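Local coordinates for putative alpha-L-fucosidase (Bacteroides thetaiotaomicron, PDB 4OUE), which probably acts as an alpha-L-fucosidase of glycoside hydrolase family 29, and here holds a thiogalactoside in a pocket of its barrel, at residues 255-260 and 293-298; 15-20 and 251-256; 121-126 and 164-169. All blocks are in the same frame, centred on the assembly; numbering follows the deposited sequence.

Contact 1 (255-260 and 293-298). With IPT (1-methylethyl 1-thio-beta-D-galactopyranoside), chain D.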
loop_
_atom_site.group_PDB
_atom_site.type_symbol
_atom_site.label_atom_id
_atom_site.label_comp_id
_atom_site.label_asym_id
_atom_site.label_seq_id
_atom_site.Cartn_x
_atom_site.Cartn_y
_atom_site.Cartn_z
ATOM N N ASP A 255 2.717 -2.520 5.215
ATOM C CA ASP A 255 3.738 -3.470 4.743
ATOM C C ASP A 255 3.738 -4.789 5.506
ATOM O O ASP A 255 3.657 -4.802 6.734
ATOM C CB ASP A 255 5.144 -2.858 4.791
ATOM C CG ASP A 255 5.562 -2.421 6.201
ATOM O OD1 ASP A 255 4.719 -1.881 6.959
ATOM O OD2 ASP A 255 6.758 -2.605 6.551
ATOM N N VAL A 256 3.848 -5.894 4.777
ATOM C CA VAL A 256 3.857 -7.206 5.403
ATOM C C VAL A 256 4.536 -8.231 4.491
ATOM O O VAL A 256 4.486 -8.118 3.258
ATOM C CB VAL A 256 2.418 -7.647 5.772
ATOM C CG1 VAL A 256 1.547 -7.762 4.526
ATOM C CG2 VAL A 256 2.425 -8.945 6.551
ATOM N N SER A 257 5.205 -9.214 5.084
ATOM C CA SER A 257 5.822 -10.249 4.270
ATOM C C SER A 257 4.839 -11.390 4.078
ATOM O O SER A 257 3.955 -11.606 4.916
ATOM C CB SER A 257 7.115 -10.749 4.909
ATOM O OG SER A 257 7.816 -11.629 4.038
ATOM N N ILE A 258 4.976 -12.113 2.969
ATOM C CA ILE A 258 4.110 -13.262 2.702
ATOM C C ILE A 258 4.636 -14.462 3.491
ATOM O O ILE A 258 4.007 -15.525 3.555
ATOM C CB ILE A 258 4.052 -13.569 1.180
ATOM C CG1 ILE A 258 2.811 -14.416 0.833
ATOM C CG2 ILE A 258 5.370 -14.215 0.694
ATOM C CD1 ILE A 258 2.599 -14.617 -0.664
ATOM N N ARG A 259 5.801 -14.261 4.097
ATOM C CA ARG A 259 6.461 -15.244 4.948
ATOM C C ARG A 259 6.681 -14.611 6.327
ATOM O O ARG A 259 6.497 -13.393 6.488
ATOM C CB ARG A 259 7.815 -15.633 4.320
ATOM C CG ARG A 259 7.690 -16.686 3.234
ATOM C CD ARG A 259 8.662 -16.468 2.081
ATOM N NE ARG A 259 8.530 -17.546 1.105
ATOM C CZ ARG A 259 9.230 -18.676 1.152
ATOM N NH1 ARG A 259 10.130 -18.858 2.110
ATOM N NH2 ARG A 259 9.033 -19.624 0.243
ATOM N N PRO A 260 7.057 -15.428 7.327
ATOM C CA PRO A 260 7.420 -14.859 8.634
ATOM C C PRO A 260 8.573 -13.848 8.540
ATOM O O PRO A 260 8.517 -12.799 9.199
ATOM C CB PRO A 260 7.869 -16.088 9.437
ATOM C CG PRO A 260 7.136 -17.235 8.821
ATOM C CD PRO A 260 6.996 -16.905 7.357
ATOM N N LEU A 293 1.552 -3.237 0.720
ATOM C CA LEU A 293 2.882 -3.555 0.202
ATOM C C LEU A 293 3.253 -4.960 0.668
ATOM O O LEU A 293 3.567 -5.174 1.843
ATOM C CB LEU A 293 3.899 -2.523 0.688
ATOM C CG LEU A 293 5.401 -2.738 0.434
ATOM C CD1 LEU A 293 5.704 -3.076 -1.026
ATOM C CD2 LEU A 293 6.161 -1.473 0.861
ATOM N N LEU A 294 3.209 -5.921 -0.252
ATOM C CA LEU A 294 3.371 -7.326 0.106
ATOM C C LEU A 294 4.730 -7.860 -0.368
ATOM O O LEU A 294 5.033 -7.844 -1.565
ATOM C CB LEU A 294 2.223 -8.153 -0.489
ATOM C CG LEU A 294 2.214 -9.677 -0.300
ATOM C CD1 LEU A 294 2.124 -10.063 1.169
ATOM C CD2 LEU A 294 1.071 -10.321 -1.098
ATOM N N ASN A 295 5.541 -8.341 0.570
ATOM C CA ASN A 295 6.880 -8.826 0.254
ATOM C C ASN A 295 6.963 -10.279 -0.252
ATOM O O ASN A 295 6.414 -11.204 0.371
ATOM C CB ASN A 295 7.784 -8.643 1.471
ATOM C CG ASN A 295 9.170 -9.226 1.265
ATOM O OD1 ASN A 295 9.987 -8.671 0.527
ATOM N ND2 ASN A 295 9.448 -10.346 1.933
ATOM N N PHE A 296 7.638 -10.461 -1.387
ATOM C CA PHE A 296 7.971 -11.789 -1.914
ATOM C C PHE A 296 9.489 -11.863 -1.952
ATOM O O PHE A 296 10.114 -11.205 -2.780
ATOM C CB PHE A 296 7.505 -11.944 -3.366
ATOM C CG PHE A 296 6.015 -11.804 -3.572
ATOM C CD1 PHE A 296 5.233 -12.929 -3.824
ATOM C CD2 PHE A 296 5.403 -10.553 -3.563
ATOM C CE1 PHE A 296 3.875 -12.812 -4.042
ATOM C CE2 PHE A 296 4.032 -10.436 -3.782
ATOM C CZ PHE A 296 3.272 -11.568 -4.025
ATOM N N PRO A 297 10.096 -12.673 -1.078
ATOM C CA PRO A 297 11.568 -12.721 -1.079
ATOM C C PRO A 297 12.155 -13.718 -2.090
ATOM O O PRO A 297 11.922 -14.925 -1.973
ATOM C CB PRO A 297 11.896 -13.182 0.347
ATOM C CG PRO A 297 10.718 -14.063 0.736
ATOM C CD PRO A 297 9.495 -13.488 0.001
ATOM N N PRO A 298 12.919 -13.223 -3.076
ATOM C CA PRO A 298 13.542 -14.151 -4.029
ATOM C C PRO A 298 14.603 -15.017 -3.330
ATOM O O PRO A 298 15.209 -14.588 -2.340
ATOM C CB PRO A 298 14.201 -13.218 -5.061
ATOM C CG PRO A 298 13.567 -11.835 -4.843
ATOM C CD PRO A 298 13.194 -11.804 -3.392
HETATM C C1 IPT D . 10.163 0.093 11.685
HETATM C C2 IPT D . 10.678 1.480 11.514
HETATM O O2 IPT D . 10.978 2.035 12.741
HETATM C C3 IPT D . 9.645 2.286 10.788
HETATM O O3 IPT D . 10.134 3.565 10.570
HETATM C C4 IPT D . 9.279 1.617 9.493
HETATM O O4 IPT D . 10.351 1.680 8.614
HETATM C C5 IPT D . 8.935 0.180 9.755
HETATM O O5 IPT D . 9.977 -0.460 10.423
HETATM C C6 IPT D . 8.675 -0.532 8.465
HETATM O O6 IPT D . 7.961 -1.696 8.686
HETATM S S1 IPT D . 11.318 -0.842 12.666
HETATM C "C1'" IPT D . 10.525 -2.298 13.293
HETATM C "C2'" IPT D . 10.167 -2.139 14.734
HETATM C "C3'" IPT D . 9.236 -2.510 12.586
#
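N295 and S257 are joined by a side-chain hydrogen bond that runs beside the backbone ladder of two parallel strands. The donor is N295 ND2, which reaches S257 OG at 3.0 Å, with the oxygen close to the amide plane and the N-H pointing almost straight at it. With its CG anti to the backbone N (chi1 175°), the N295 amide extends beside S257 on the face they share with D255 and L293. Both groups have further partners: ND2 also serves W262 O, N295 OD1 meets H27 ND1, and S257 OG bonds to S261 O while taking a weak bond from R259 N. With alanine in place of N295, S257 OG and H27 ND1 would probably lose their amide partner and a gap would open beside S257. Alongside this bond runs regular parallel pairing. V256 bonds to the residues before and after L294, its N to L293 O at 3.0 Å and its O from N295 N at 2.9 Å, and I258 N closes the ladder on N295 O. Strands 253-257 and 291-295, with helix 275-283 between them, form a beta-alpha-beta unit in the TIM barrel of the family. V256 and L294 lie side by side on the other face, CG1 to CD1 4.1 Å, turned toward that helix, where they touch I281 and L278. Past the strands, I258 takes over the apolar role: its CB rests 4.0 Å from L294 CD1 while its CD1 approaches F296 CE1. R259 CD presses on P297 CG at 3.4 Å as the guanidinium runs on to salt bridges with D308 and D269. Two residues before S257 on the same strand, D255 OD2 comes within 2.6 Å of O6 of the bound thiogalactoside.

Contact 2 (15-20 and 251-256). With IPT (1-methylethyl 1-thio-beta-D-galactopyranoside), chain D.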
loop_
_atom_site.group_PDB
_atom_site.type_symbol
_atom_site.label_atom_id
_atom_site.label_comp_id
_atom_site.label_asym_id
_atom_site.label_seq_id
_atom_site.Cartn_x
_atom_site.Cartn_y
_atom_site.Cartn_z
ATOM N N LEU A 15 -2.907 10.226 -5.222
ATOM C CA LEU A 15 -3.978 9.586 -5.994
ATOM C C LEU A 15 -3.452 8.417 -6.827
ATOM O O LEU A 15 -4.025 7.322 -6.803
ATOM C CB LEU A 15 -4.672 10.598 -6.912
ATOM C CG LEU A 15 -5.436 11.735 -6.225
ATOM C CD1 LEU A 15 -5.776 12.841 -7.219
ATOM C CD2 LEU A 15 -6.704 11.214 -5.550
ATOM N N GLU A 16 -2.369 8.653 -7.565
ATOM C CA GLU A 16 -1.726 7.598 -8.348
ATOM C C GLU A 16 -1.388 6.408 -7.453
ATOM O O GLU A 16 -1.699 5.261 -7.782
ATOM C CB GLU A 16 -0.451 8.127 -9.027
ATOM C CG GLU A 16 0.255 7.097 -9.924
ATOM C CD GLU A 16 1.257 6.227 -9.171
ATOM O OE1 GLU A 16 2.054 6.777 -8.368
ATOM O OE2 GLU A 16 1.254 4.990 -9.382
ATOM N N TRP A 17 -0.774 6.702 -6.310
ATOM C CA TRP A 17 -0.376 5.680 -5.347
ATOM C C TRP A 17 -1.562 4.879 -4.807
ATOM O O TRP A 17 -1.522 3.640 -4.798
ATOM C CB TRP A 17 0.433 6.332 -4.211
ATOM C CG TRP A 17 0.651 5.473 -2.986
ATOM C CD1 TRP A 17 1.690 4.593 -2.756
ATOM C CD2 TRP A 17 -0.167 5.439 -1.806
ATOM N NE1 TRP A 17 1.546 4.008 -1.514
ATOM C CE2 TRP A 17 0.416 4.514 -0.912
ATOM C CE3 TRP A 17 -1.339 6.104 -1.425
ATOM C CZ2 TRP A 17 -0.138 4.242 0.348
ATOM C CZ3 TRP A 17 -1.889 5.826 -0.184
ATOM C CH2 TRP A 17 -1.288 4.906 0.690
ATOM N N TYR A 18 -2.616 5.576 -4.373
ATOM C CA TYR A 18 -3.821 4.920 -3.848
ATOM C C TYR A 18 -4.433 3.964 -4.877
ATOM O O TYR A 18 -4.992 2.914 -4.525
ATOM C CB TYR A 18 -4.875 5.977 -3.459
ATOM C CG TYR A 18 -5.085 6.178 -1.963
ATOM C CD1 TYR A 18 -5.021 7.451 -1.397
ATOM C CD2 TYR A 18 -5.373 5.109 -1.127
ATOM C CE1 TYR A 18 -5.225 7.651 -0.037
ATOM C CE2 TYR A 18 -5.568 5.297 0.240
ATOM C CZ TYR A 18 -5.496 6.570 0.772
ATOM O OH TYR A 18 -5.703 6.755 2.127
ATOM N N ASN A 19 -4.345 4.345 -6.149
ATOM C CA ASN A 19 -4.948 3.584 -7.241
ATOM C C ASN A 19 -4.205 2.281 -7.555
ATOM O O ASN A 19 -4.753 1.398 -8.211
ATOM C CB ASN A 19 -5.034 4.453 -8.502
ATOM C CG ASN A 19 -6.065 3.940 -9.495
ATOM O OD1 ASN A 19 -7.217 3.674 -9.129
ATOM N ND2 ASN A 19 -5.654 3.783 -10.757
ATOM N N ARG A 20 -2.959 2.163 -7.097
ATOM C CA ARG A 20 -2.225 0.907 -7.256
ATOM C C ARG A 20 -2.888 -0.190 -6.428
ATOM O O ARG A 20 -2.968 -1.344 -6.864
ATOM C CB ARG A 20 -0.766 1.055 -6.796
ATOM C CG ARG A 20 0.042 2.168 -7.455
ATOM C CD ARG A 20 1.472 2.163 -6.917
ATOM N NE ARG A 20 2.147 3.445 -7.113
ATOM C CZ ARG A 20 3.270 3.809 -6.498
ATOM N NH1 ARG A 20 3.864 2.988 -5.641
ATOM N NH2 ARG A 20 3.798 5.003 -6.736
ATOM N N PRO A 251 -1.235 9.529 3.718
ATOM C CA PRO A 251 -1.935 8.263 3.961
ATOM C C PRO A 251 -1.014 7.094 4.319
ATOM O O PRO A 251 0.194 7.116 4.047
ATOM C CB PRO A 251 -2.670 7.997 2.641
ATOM C CG PRO A 251 -1.987 8.843 1.623
ATOM C CD PRO A 251 -1.384 10.007 2.331
ATOM N N ALA A 252 -1.605 6.072 4.932
ATOM C CA ALA A 252 -0.855 4.935 5.442
ATOM C C ALA A 252 -0.568 3.864 4.388
ATOM O O ALA A 252 -1.464 3.409 3.663
ATOM C CB ALA A 252 -1.583 4.321 6.631
ATOM N N GLU A 253 0.692 3.449 4.313
ATOM C CA GLU A 253 1.055 2.309 3.486
ATOM C C GLU A 253 1.327 1.122 4.398
ATOM O O GLU A 253 2.192 1.187 5.266
ATOM C CB GLU A 253 2.292 2.633 2.656
ATOM C CG GLU A 253 2.621 1.583 1.606
ATOM C CD GLU A 253 3.913 1.894 0.885
ATOM O OE1 GLU A 253 3.861 2.494 -0.210
ATOM O OE2 GLU A 253 4.984 1.548 1.423
ATOM N N THR A 254 0.590 0.037 4.195
ATOM C CA THR A 254 0.695 -1.147 5.048
ATOM C C THR A 254 1.662 -2.187 4.468
ATOM O O THR A 254 1.440 -2.688 3.361
ATOM C CB THR A 254 -0.697 -1.774 5.203
ATOM O OG1 THR A 254 -1.588 -0.785 5.741
ATOM C CG2 THR A 254 -0.663 -2.959 6.127
ATOM N N ASP A 255 2.717 -2.520 5.215
ATOM C CA ASP A 255 3.738 -3.470 4.743
ATOM C C ASP A 255 3.738 -4.789 5.506
ATOM O O ASP A 255 3.657 -4.802 6.734
ATOM C CB ASP A 255 5.144 -2.858 4.791
ATOM C CG ASP A 255 5.562 -2.421 6.201
ATOM O OD1 ASP A 255 4.719 -1.881 6.959
ATOM O OD2 ASP A 255 6.758 -2.605 6.551
ATOM N N VAL A 256 3.848 -5.894 4.777
ATOM C CA VAL A 256 3.857 -7.206 5.403
ATOM C C VAL A 256 4.536 -8.231 4.491
ATOM O O VAL A 256 4.486 -8.118 3.258
ATOM C CB VAL A 256 2.418 -7.647 5.772
ATOM C CG1 VAL A 256 1.547 -7.762 4.526
ATOM C CG2 VAL A 256 2.425 -8.945 6.551
HETATM C C1 IPT D . 10.163 0.093 11.685
HETATM C C2 IPT D . 10.678 1.480 11.514
HETATM O O2 IPT D . 10.978 2.035 12.741
HETATM C C3 IPT D . 9.645 2.286 10.788
HETATM O O3 IPT D . 10.134 3.565 10.570
HETATM C C4 IPT D . 9.279 1.617 9.493
HETATM O O4 IPT D . 10.351 1.680 8.614
HETATM C C5 IPT D . 8.935 0.180 9.755
HETATM O O5 IPT D . 9.977 -0.460 10.423
HETATM C C6 IPT D . 8.675 -0.532 8.465
HETATM O O6 IPT D . 7.961 -1.696 8.686
HETATM S S1 IPT D . 11.318 -0.842 12.666
HETATM C "C1'" IPT D . 10.525 -2.298 13.293
HETATM C "C2'" IPT D . 10.167 -2.139 14.734
HETATM C "C3'" IPT D . 9.236 -2.510 12.586
#
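W17 lays its indole along 251-253, and its atoms meet P251, A252 and E253. From CB the ring swings out with CG anti to the backbone N (chi1 167°), which carries it off the helix toward the strand. CD1 comes first, 4.0 Å above one face of the R20 guanidinium, itself held side-on by the two carboxylate oxygens of E16. Next is NE1, whose N-H points to E253 OE1 at 3.1 Å with an angle of 160° at the hydrogen; the acceptor lies near the ring plane and offers its anti lone pair. The other oxygen, E253 OE2, bonds to W164 NE1, and this one carboxylate therefore joins two indoles, with the extended E253 chain delivering it between them. Around the benzene part, W17 CZ2 packs on E253 CB at 3.7 Å. The tip of the indole, W17 CH2, abuts A252 O edge-on at 3.3 Å, a carbonyl itself bonded to S290 OG. CZ3, next round the ring, meets P251 CG at 3.5 Å and also stands over the centre of the Y18 ring, 3.5 Å above its plane. P251 packs against both aromatic side chains where they meet, its CB 3.3 Å from Y18 OH, a hydroxyl that bonds to N289 O. W17 also touches V291 and V193, which begin their strands, and E162 of strand 160-164, with which R20 forms a salt bridge. Such an arrangement is that of a helix laid across the N-terminal mouth of a TIM barrel, with helix 12-20 closing the bottom, away from the sugar, just before the chain enters strand 22-26.

Contact 3 (121-126 and 164-169). With IPT (1-methylethyl 1-thio-beta-D-galactopyranoside), chain D.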
loop_
_atom_site.group_PDB
_atom_site.type_symbol
_atom_site.label_atom_id
_atom_site.label_comp_id
_atom_site.label_asym_id
_atom_site.label_seq_id
_atom_site.Cartn_x
_atom_site.Cartn_y
_atom_site.Cartn_z
ATOM N N GLY A 121 10.158 0.799 -8.163
ATOM C CA GLY A 121 10.441 1.608 -6.994
ATOM C C GLY A 121 11.691 1.098 -6.300
ATOM O O GLY A 121 12.074 -0.069 -6.459
ATOM N N ILE A 122 12.321 1.969 -5.520
ATOM C CA ILE A 122 13.589 1.648 -4.890
ATOM C C ILE A 122 13.489 1.778 -3.368
ATOM O O ILE A 122 12.979 2.780 -2.857
ATOM C CB ILE A 122 14.700 2.600 -5.408
ATOM C CG1 ILE A 122 14.961 2.355 -6.897
ATOM C CG2 ILE A 122 15.990 2.411 -4.636
ATOM C CD1 ILE A 122 15.316 0.894 -7.227
ATOM N N TYR A 123 13.960 0.754 -2.654
ATOM C CA TYR A 123 14.240 0.849 -1.221
ATOM C C TYR A 123 15.748 1.056 -1.082
ATOM O O TYR A 123 16.543 0.230 -1.536
ATOM C CB TYR A 123 13.793 -0.442 -0.526
ATOM C CG TYR A 123 14.159 -0.649 0.940
ATOM C CD1 TYR A 123 13.168 -0.808 1.896
ATOM C CD2 TYR A 123 15.487 -0.761 1.354
ATOM C CE1 TYR A 123 13.480 -1.036 3.230
ATOM C CE2 TYR A 123 15.812 -0.983 2.683
ATOM C CZ TYR A 123 14.803 -1.120 3.616
ATOM O OH TYR A 123 15.124 -1.349 4.943
ATOM N N LEU A 124 16.142 2.158 -0.456
ATOM C CA LEU A 124 17.555 2.473 -0.278
ATOM C C LEU A 124 17.771 2.850 1.187
ATOM O O LEU A 124 17.434 3.961 1.604
ATOM C CB LEU A 124 17.945 3.633 -1.197
ATOM C CG LEU A 124 19.419 4.045 -1.241
ATOM C CD1 LEU A 124 20.268 2.876 -1.736
ATOM C CD2 LEU A 124 19.605 5.269 -2.133
ATOM N N GLY A 125 18.331 1.924 1.961
ATOM C CA GLY A 125 18.401 2.059 3.410
ATOM C C GLY A 125 19.110 3.289 3.951
ATOM O O GLY A 125 20.318 3.456 3.740
ATOM N N PRO A 126 18.365 4.161 4.658
ATOM C CA PRO A 126 19.027 5.299 5.310
ATOM C C PRO A 126 20.116 4.846 6.291
ATOM O O PRO A 126 21.266 5.249 6.126
ATOM C CB PRO A 126 17.872 6.012 6.026
ATOM C CG PRO A 126 16.660 5.698 5.166
ATOM C CD PRO A 126 16.891 4.263 4.709
ATOM N N TRP A 164 11.684 4.353 -0.868
ATOM C CA TRP A 164 11.296 3.860 0.449
ATOM C C TRP A 164 12.374 4.141 1.484
ATOM O O TRP A 164 13.524 3.702 1.336
ATOM C CB TRP A 164 11.048 2.357 0.378
ATOM C CG TRP A 164 9.809 1.886 1.092
ATOM C CD1 TRP A 164 8.517 1.944 0.631
ATOM C CD2 TRP A 164 9.748 1.247 2.372
ATOM N NE1 TRP A 164 7.656 1.394 1.562
ATOM C CE2 TRP A 164 8.388 0.956 2.635
ATOM C CE3 TRP A 164 10.710 0.898 3.323
ATOM C CZ2 TRP A 164 7.974 0.319 3.804
ATOM C CZ3 TRP A 164 10.300 0.274 4.485
ATOM C CH2 TRP A 164 8.940 -0.009 4.719
ATOM N N TRP A 165 12.002 4.864 2.538
ATOM C CA TRP A 165 12.945 5.189 3.607
ATOM C C TRP A 165 12.584 4.474 4.916
ATOM O O TRP A 165 11.726 4.932 5.689
ATOM C CB TRP A 165 13.013 6.707 3.819
ATOM C CG TRP A 165 13.774 7.433 2.738
ATOM C CD1 TRP A 165 14.682 6.895 1.866
ATOM C CD2 TRP A 165 13.696 8.831 2.425
ATOM N NE1 TRP A 165 15.173 7.876 1.029
ATOM C CE2 TRP A 165 14.585 9.074 1.354
ATOM C CE3 TRP A 165 12.965 9.900 2.951
ATOM C CZ2 TRP A 165 14.761 10.350 0.796
ATOM C CZ3 TRP A 165 13.142 11.178 2.396
ATOM C CH2 TRP A 165 14.027 11.386 1.329
ATOM N N ASP A 166 13.247 3.349 5.149
ATOM C CA ASP A 166 13.077 2.586 6.377
ATOM C C ASP A 166 13.579 3.437 7.541
ATOM O O ASP A 166 14.642 4.066 7.449
ATOM C CB ASP A 166 13.872 1.281 6.279
ATOM C CG ASP A 166 13.371 0.200 7.236
ATOM O OD1 ASP A 166 12.986 0.523 8.384
ATOM O OD2 ASP A 166 13.368 -0.988 6.835
ATOM N N GLY A 167 12.810 3.477 8.625
ATOM C CA GLY A 167 13.178 4.268 9.788
ATOM C C GLY A 167 13.959 3.476 10.820
ATOM O O GLY A 167 14.389 4.029 11.837
ATOM N N ALA A 168 14.148 2.183 10.566
ATOM C CA ALA A 168 14.931 1.334 11.471
ATOM C C ALA A 168 16.381 1.797 11.546
ATOM O O ALA A 168 17.092 1.815 10.530
ATOM C CB ALA A 168 14.873 -0.115 11.028
ATOM N N GLY A 169 16.818 2.173 12.745
ATOM C CA GLY A 169 18.195 2.595 12.971
ATOM C C GLY A 169 18.543 3.982 12.457
ATOM O O GLY A 169 19.713 4.369 12.487
HETATM C C1 IPT D . 10.163 0.093 11.685
HETATM C C2 IPT D . 10.678 1.480 11.514
HETATM O O2 IPT D . 10.978 2.035 12.741
HETATM C C3 IPT D . 9.645 2.286 10.788
HETATM O O3 IPT D . 10.134 3.565 10.570
HETATM C C4 IPT D . 9.279 1.617 9.493
HETATM O O4 IPT D . 10.351 1.680 8.614
HETATM C C5 IPT D . 8.935 0.180 9.755
HETATM O O5 IPT D . 9.977 -0.460 10.423
HETATM C C6 IPT D . 8.675 -0.532 8.465
HETATM O O6 IPT D . 7.961 -1.696 8.686
HETATM S S1 IPT D . 11.318 -0.842 12.666
HETATM C "C1'" IPT D . 10.525 -2.298 13.293
HETATM C "C2'" IPT D . 10.167 -2.139 14.734
HETATM C "C3'" IPT D . 9.236 -2.510 12.586
#
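Y123 OH donates to D166 OD2 at 2.6 Å, a link between the end of strand 119-124 and the loop that follows strand 160-164. OD2 lies at the edge of the phenol ring, near its plane, while the carboxylate is turned almost perpendicular to the ring (87°). D166 places its CG anti to the backbone N, chi1 -158°, and this brings both oxygens within reach of donors. OD2 also bonds to a glycerol hydroxyl, probably a crystallisation remnant. OD1 accepts the backbone N-H of A168 at 3.0 Å, forming an Asx turn, and the O4 hydroxyl of the thiogalactoside at 2.9 Å. That O4 is in turn met by G167 N at 3.0 Å, so it donates and accepts at once.

The backbones join where W164 N bonds to I122 O (2.8 Å), continuing the parallel pairing of strands 119-124 and 160-164 to its end at Y123 and W164. Beside it the rings of these two residues meet rim to rim, Y123 CD1 to W164 CE3 3.3 Å, while W164 NE1 is satisfied by E253. P126 fits against the loop with CG near D166 O and W165 CB.

The chemistry implies a carboxylate probably held in place by the tyrosine hydroxyl and by its own turn, presenting OD1 to O4, consistent with a saccharide-binding site at the C-terminal end of the barrel strands.

Overall arrangement
The three contacts lie in one barrel, their centres about 15 to 16 Å apart; contacts 1 and 3 are at the C-terminal ends of strands, contact 2 at the other end. Contacts 1 and 2 share strand 253-257, and L293 N of the former probably bonds to T254 O of the latter at 2.7 Å. A second bridge crosses the interior: E253 OE2 lies 2.7 Å from W164 NE1, probably tying contact 2 to contact 3, with L293 CD2 packed 3.3 Å from the same nitrogen. The ligand is met by D255 and by D166 and G167, while E212 and E232 bind it from other loops.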